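Local coordinates for protein sulfur oxygenase/reductase (PDB 6QPA) that probably oxidises and reduces elemental sulfur as an iron-dependent sulfur oxygenase/reductase that assembles from 24 chains, at residues R158-E172 with Q248-P262. Sequence-based numbering, arbitrary orientation.
Sequences RTVVIGDHWVMDGHE and QTPTQYLVHIEWESP
Arg158 meets Glu258 because its CG sits between backbone N and carbonyl carbon (chi1 70°) and the chain then runs straight to NE, while Glu258, CG beside its own N (chi1 -53°), stretches out to meet it. Arg158 NE lies 2.7 Å from Glu258 OE2 in a salt bridge: the carboxylate oxygen is in the guanidinium plane, yet the nitrogen stands well above the carboxylate plane. The other oxygen, Glu258 OE1, takes a straight bond from His256 NE2 (2.7 Å) on its anti lone pair and a salt bridge from Arg309. Val160 CG1 makes a CH-pi contact over one face of the His256 ring, 3.8 Å from its centroid. Were Glu258 replaced by an alanine, Arg158 and Arg309 would probably lose this mate for their charges, and His256 its NE2 bond, leaving Tyr79 at ND1 to hold the ring. At the far end, Gln248 NE2 lies centrally over a face of the Trp166 indole, 3.4 Å from Trp166 CE2, and is pinned by a bond to Pro250 O (3.0 Å). Thr251 OG1 gives its proton to Glu172 OE2 (2.7 Å), tying residue 251 to the first turn of helix 172-189. Between these ends, paired backbone bonds join strands 159-167 and 251-259, antiparallel neighbours flanked by 290-305 and 193-204; helices 172-189 and 262-269 pack on the face of Val161 and Ile257, consistent with the curled sheet of a dimeric alpha-beta barrel fold.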
loop_
_atom_site.group_PDB
_atom_site.type_symbol
_atom_site.label_atom_id
_atom_site.label_comp_id
_atom_site.label_asym_id
_atom_site.label_seq_id
_atom_site.Cartn_x
_atom_site.Cartn_y
_atom_site.Cartn_z
ATOM N N ARG A 158 29.120 -31.614 22.964
ATOM C CA ARG A 158 28.487 -32.077 24.194
ATOM C C ARG A 158 28.422 -30.890 25.142
ATOM O O ARG A 158 28.799 -29.771 24.790
ATOM C CB ARG A 158 29.227 -33.281 24.799
ATOM C CG ARG A 158 30.610 -32.965 25.382
ATOM C CD ARG A 158 31.493 -34.190 25.509
ATOM N NE ARG A 158 32.753 -33.833 26.172
ATOM C CZ ARG A 158 33.764 -33.209 25.565
ATOM N NH1 ARG A 158 33.691 -32.908 24.262
ATOM N NH2 ARG A 158 34.856 -32.898 26.257
ATOM N N THR A 159 27.927 -31.135 26.345
ATOM C CA THR A 159 27.725 -30.084 27.325
ATOM C C THR A 159 28.717 -30.272 28.465
ATOM O O THR A 159 28.942 -31.397 28.930
ATOM C CB THR A 159 26.284 -30.103 27.842
ATOM O OG1 THR A 159 25.409 -29.758 26.773
ATOM C CG2 THR A 159 26.097 -29.098 29.015
ATOM N N VAL A 160 29.354 -29.184 28.877
ATOM C CA VAL A 160 30.207 -29.196 30.058
ATOM C C VAL A 160 29.553 -28.319 31.110
ATOM O O VAL A 160 29.163 -27.175 30.838
ATOM C CB VAL A 160 31.649 -28.753 29.749
ATOM C CG1 VAL A 160 32.474 -28.652 31.051
ATOM C CG2 VAL A 160 32.306 -29.753 28.792
ATOM N N VAL A 161 29.413 -28.868 32.302
ATOM C CA VAL A 161 28.835 -28.167 33.432
ATOM C C VAL A 161 29.914 -28.020 34.496
ATOM O O VAL A 161 30.690 -28.955 34.722
ATOM C CB VAL A 161 27.617 -28.966 33.933
ATOM C CG1 VAL A 161 27.384 -28.724 35.349
ATOM C CG2 VAL A 161 26.385 -28.612 33.086
ATOM N N ILE A 162 29.994 -26.848 35.124
ATOM C CA ILE A 162 30.965 -26.611 36.195
ATOM C C ILE A 162 30.217 -26.168 37.448
ATOM O O ILE A 162 29.531 -25.135 37.434
ATOM C CB ILE A 162 32.019 -25.565 35.809
ATOM C CG1 ILE A 162 32.752 -25.992 34.528
ATOM C CG2 ILE A 162 33.017 -25.386 36.974
ATOM C CD1 ILE A 162 33.799 -24.973 34.057
ATOM N N GLY A 163 30.345 -26.947 38.518
ATOM C CA GLY A 163 29.733 -26.627 39.791
ATOM C C GLY A 163 30.720 -25.963 40.733
ATOM O O GLY A 163 31.743 -26.548 41.087
ATOM N N ASP A 164 30.406 -24.726 41.130
ATOM C CA ASP A 164 31.264 -23.931 41.996
ATOM C C ASP A 164 30.927 -24.218 43.464
ATOM O O ASP A 164 29.792 -24.007 43.906
ATOM C CB ASP A 164 31.091 -22.447 41.669
ATOM C CG ASP A 164 32.217 -21.594 42.227
ATOM O OD1 ASP A 164 32.922 -22.073 43.128
ATOM O OD2 ASP A 164 32.423 -20.458 41.756
ATOM N N HIS A 165 31.913 -24.681 44.223
ATOM C CA HIS A 165 31.731 -24.997 45.632
ATOM C C HIS A 165 32.814 -24.301 46.442
ATOM O O HIS A 165 33.999 -24.401 46.101
ATOM C CB HIS A 165 31.820 -26.502 45.892
ATOM C CG HIS A 165 30.862 -27.329 45.097
ATOM N ND1 HIS A 165 31.002 -27.544 43.742
ATOM C CD2 HIS A 165 29.758 -28.020 45.478
ATOM C CE1 HIS A 165 30.016 -28.316 43.316
ATOM N NE2 HIS A 165 29.250 -28.625 44.350
ATOM N N TRP A 166 32.417 -23.608 47.508
ATOM C CA TRP A 166 33.357 -23.142 48.522
ATOM C C TRP A 166 33.172 -24.008 49.758
ATOM O O TRP A 166 32.073 -24.060 50.317
ATOM C CB TRP A 166 33.149 -21.674 48.884
ATOM C CG TRP A 166 33.352 -20.679 47.786
ATOM C CD1 TRP A 166 33.464 -20.925 46.436
ATOM C CD2 TRP A 166 33.452 -19.257 47.942
ATOM N NE1 TRP A 166 33.628 -19.742 45.758
ATOM C CE2 TRP A 166 33.628 -18.705 46.654
ATOM C CE3 TRP A 166 33.418 -18.400 49.048
ATOM C CZ2 TRP A 166 33.767 -17.334 46.441
ATOM C CZ3 TRP A 166 33.557 -17.040 48.837
ATOM C CH2 TRP A 166 33.718 -16.518 47.542
ATOM N N VAL A 167 34.256 -24.655 50.199
ATOM C CA VAL A 167 34.205 -25.687 51.226
ATOM C C VAL A 167 34.629 -25.102 52.565
ATOM O O VAL A 167 35.571 -24.297 52.629
ATOM C CB VAL A 167 35.084 -26.894 50.822
ATOM C CG1 VAL A 167 35.247 -27.884 51.992
ATOM C CG2 VAL A 167 34.453 -27.600 49.611
ATOM N N MET A 168 33.901 -25.478 53.633
ATOM C CA MET A 168 34.231 -25.032 54.985
ATOM C C MET A 168 35.637 -25.459 55.365
ATOM O O MET A 168 36.072 -26.572 55.061
ATOM C CB MET A 168 33.247 -25.590 56.011
ATOM C CG MET A 168 31.803 -25.188 55.709
ATOM S SD MET A 168 30.606 -26.193 56.619
ATOM C CE MET A 168 30.891 -25.626 58.308
ATOM N N ASP A 169 36.351 -24.541 56.019
ATOM C CA ASP A 169 37.687 -24.811 56.532
ATOM C C ASP A 169 37.702 -26.099 57.340
ATOM O O ASP A 169 36.934 -26.259 58.291
ATOM C CB ASP A 169 38.143 -23.637 57.392
ATOM C CG ASP A 169 39.561 -23.798 57.914
ATOM O OD1 ASP A 169 40.316 -24.660 57.433
ATOM O OD2 ASP A 169 39.921 -23.016 58.799
ATOM N N GLY A 170 38.590 -27.011 56.955
ATOM C CA GLY A 170 38.708 -28.300 57.592
ATOM C C GLY A 170 37.830 -29.392 57.010
ATOM O O GLY A 170 38.025 -30.558 57.358
ATOM N N HIS A 171 36.920 -29.072 56.086
ATOM C CA HIS A 171 36.037 -30.070 55.494
ATOM C C HIS A 171 36.504 -30.543 54.121
ATOM O O HIS A 171 35.765 -31.261 53.441
ATOM C CB HIS A 171 34.618 -29.510 55.388
ATOM C CG HIS A 171 33.965 -29.268 56.711
ATOM N ND1 HIS A 171 32.720 -29.772 57.025
ATOM C CD2 HIS A 171 34.393 -28.597 57.814
ATOM C CE1 HIS A 171 32.398 -29.406 58.255
ATOM N NE2 HIS A 171 33.397 -28.697 58.757
ATOM N N GLU A 172 37.714 -30.160 53.701
ATOM C CA GLU A 172 38.140 -30.418 52.328
ATOM C C GLU A 172 38.126 -31.910 52.017
ATOM O O GLU A 172 37.565 -32.349 51.005
ATOM C CB GLU A 172 39.528 -29.820 52.086
ATOM C CG GLU A 172 39.542 -28.305 51.838
ATOM C CD GLU A 172 39.631 -27.494 53.142
ATOM O OE1 GLU A 172 39.539 -28.108 54.227
ATOM O OE2 GLU A 172 39.806 -26.251 53.079
ATOM N N GLN A 248 42.422 -19.001 47.032
ATOM C CA GLN A 248 41.487 -18.323 47.907
ATOM C C GLN A 248 41.084 -19.235 49.062
ATOM O O GLN A 248 41.172 -20.465 48.972
ATOM C CB GLN A 248 40.239 -17.914 47.150
ATOM C CG GLN A 248 39.333 -19.101 46.830
ATOM C CD GLN A 248 37.956 -18.626 46.462
ATOM O OE1 GLN A 248 37.777 -17.970 45.432
ATOM N NE2 GLN A 248 36.975 -18.902 47.333
ATOM N N THR A 249 40.667 -18.612 50.170
ATOM C CA THR A 249 39.910 -19.330 51.189
ATOM C C THR A 249 38.571 -18.620 51.373
ATOM O O THR A 249 38.485 -17.404 51.178
ATOM C CB THR A 249 40.617 -19.441 52.561
ATOM O OG1 THR A 249 40.589 -18.184 53.243
ATOM C CG2 THR A 249 42.085 -19.903 52.408
ATOM N N PRO A 250 37.487 -19.355 51.668
ATOM C CA PRO A 250 37.356 -20.818 51.761
ATOM C C PRO A 250 37.770 -21.512 50.463
ATOM O O PRO A 250 37.637 -20.927 49.400
ATOM C CB PRO A 250 35.854 -21.026 52.022
ATOM C CG PRO A 250 35.389 -19.747 52.612
ATOM C CD PRO A 250 36.215 -18.672 51.954
ATOM N N THR A 251 38.298 -22.724 50.578
ATOM C CA THR A 251 38.798 -23.448 49.423
ATOM C C THR A 251 37.729 -23.601 48.363
ATOM O O THR A 251 36.612 -24.064 48.643
ATOM C CB THR A 251 39.287 -24.827 49.847
ATOM O OG1 THR A 251 40.267 -24.686 50.886
ATOM C CG2 THR A 251 39.870 -25.557 48.660
ATOM N N GLN A 252 38.080 -23.242 47.133
ATOM C CA GLN A 252 37.167 -23.422 46.014
ATOM C C GLN A 252 37.412 -24.762 45.351
ATOM O O GLN A 252 38.557 -25.110 45.043
ATOM C CB GLN A 252 37.326 -22.316 44.972
ATOM C CG GLN A 252 36.465 -22.558 43.745
ATOM C CD GLN A 252 36.693 -21.509 42.692
ATOM O OE1 GLN A 252 37.811 -21.335 42.231
ATOM N NE2 GLN A 252 35.640 -20.789 42.322
ATOM N N TYR A 253 36.336 -25.502 45.116
ATOM C CA TYR A 253 36.363 -26.678 44.259
ATOM C C TYR A 253 35.454 -26.444 43.070
ATOM O O TYR A 253 34.318 -25.984 43.242
ATOM C CB TYR A 253 35.902 -27.931 45.008
ATOM C CG TYR A 253 36.895 -28.481 46.023
ATOM C CD1 TYR A 253 36.993 -27.944 47.292
ATOM C CD2 TYR A 253 37.699 -29.575 45.712
ATOM C CE1 TYR A 253 37.893 -28.466 48.231
ATOM C CE2 TYR A 253 38.600 -30.112 46.640
ATOM C CZ TYR A 253 38.695 -29.551 47.894
ATOM O OH TYR A 253 39.567 -30.099 48.811
ATOM N N LEU A 254 35.943 -26.775 41.875
ATOM C CA LEU A 254 35.128 -26.791 40.667
ATOM C C LEU A 254 34.841 -28.233 40.299
ATOM O O LEU A 254 35.772 -29.017 40.087
ATOM C CB LEU A 254 35.825 -26.095 39.509
ATOM C CG LEU A 254 36.069 -24.626 39.794
ATOM C CD1 LEU A 254 36.652 -23.945 38.552
ATOM C CD2 LEU A 254 34.745 -24.001 40.195
ATOM N N VAL A 255 33.561 -28.577 40.210
ATOM C CA VAL A 255 33.151 -29.922 39.838
ATOM C C VAL A 255 32.778 -29.901 38.358
ATOM O O VAL A 255 31.743 -29.352 37.970
ATOM C CB VAL A 255 32.001 -30.414 40.724
ATOM C CG1 VAL A 255 31.481 -31.765 40.218
ATOM C CG2 VAL A 255 32.482 -30.510 42.186
ATOM N N HIS A 256 33.613 -30.527 37.534
ATOM C CA HIS A 256 33.475 -30.516 36.077
ATOM C C HIS A 256 32.734 -31.785 35.662
ATOM O O HIS A 256 33.200 -32.888 35.950
ATOM C CB HIS A 256 34.871 -30.424 35.457
ATOM C CG HIS A 256 34.937 -30.653 33.975
ATOM N ND1 HIS A 256 35.443 -29.711 33.107
ATOM C CD2 HIS A 256 34.668 -31.746 33.222
ATOM C CE1 HIS A 256 35.438 -30.193 31.878
ATOM N NE2 HIS A 256 34.981 -31.431 31.922
ATOM N N ILE A 257 31.555 -31.634 35.057
ATOM C CA ILE A 257 30.755 -32.784 34.634
ATOM C C ILE A 257 30.371 -32.628 33.171
ATOM O O ILE A 257 29.807 -31.603 32.772
ATOM C CB ILE A 257 29.486 -32.965 35.485
ATOM C CG1 ILE A 257 29.801 -32.783 36.978
ATOM C CG2 ILE A 257 28.898 -34.347 35.219
ATOM C CD1 ILE A 257 28.580 -32.789 37.853
ATOM N N GLU A 258 30.614 -33.673 32.391
ATOM C CA GLU A 258 30.276 -33.681 30.982
ATOM C C GLU A 258 29.030 -34.521 30.767
ATOM O O GLU A 258 28.838 -35.559 31.416
ATOM C CB GLU A 258 31.442 -34.202 30.138
ATOM C CG GLU A 258 32.699 -33.441 30.458
ATOM C CD GLU A 258 33.832 -33.607 29.462
ATOM O OE1 GLU A 258 34.777 -32.810 29.575
ATOM O OE2 GLU A 258 33.798 -34.499 28.585
ATOM N N TRP A 259 28.167 -34.029 29.882
ATOM C CA TRP A 259 26.867 -34.618 29.617
ATOM C C TRP A 259 26.630 -34.634 28.116
ATOM O O TRP A 259 27.171 -33.807 27.374
ATOM C CB TRP A 259 25.740 -33.828 30.293
ATOM C CG TRP A 259 25.820 -33.760 31.783
ATOM C CD1 TRP A 259 26.431 -32.796 32.528
ATOM C CD2 TRP A 259 25.248 -34.684 32.717
ATOM N NE1 TRP A 259 26.278 -33.057 33.867
ATOM C CE2 TRP A 259 25.555 -34.212 34.014
ATOM C CE3 TRP A 259 24.525 -35.871 32.587
ATOM C CZ2 TRP A 259 25.154 -34.892 35.183
ATOM C CZ3 TRP A 259 24.113 -36.544 33.759
ATOM C CH2 TRP A 259 24.427 -36.042 35.034
ATOM N N GLU A 260 25.750 -35.540 27.686
ATOM C CA GLU A 260 25.437 -35.652 26.264
ATOM C C GLU A 260 24.893 -34.347 25.693
ATOM O O GLU A 260 25.201 -33.995 24.546
ATOM C CB GLU A 260 24.435 -36.778 26.027
ATOM C CG GLU A 260 23.970 -36.865 24.567
ATOM C CD GLU A 260 23.166 -38.117 24.263
ATOM O OE1 GLU A 260 22.113 -37.987 23.619
ATOM O OE2 GLU A 260 23.600 -39.235 24.633
ATOM N N SER A 261 24.073 -33.633 26.462
ATOM C CA SER A 261 23.327 -32.482 25.961
ATOM C C SER A 261 22.923 -31.626 27.157
ATOM O O SER A 261 23.015 -32.073 28.302
ATOM C CB SER A 261 22.083 -32.932 25.181
ATOM O OG SER A 261 21.082 -33.391 26.091
ATOM N N PRO A 262 22.466 -30.391 26.927
ATOM C CA PRO A 262 21.987 -29.592 28.072
ATOM C C PRO A 262 20.811 -30.236 28.800
ATOM O O PRO A 262 20.735 -30.152 30.030
ATOM C CB PRO A 262 21.619 -28.241 27.437
ATOM C CG PRO A 262 22.506 -28.168 26.190
ATOM C CD PRO A 262 22.521 -29.597 25.682
HETATM O O HOH W 1 38.323 -24.207 53.353
#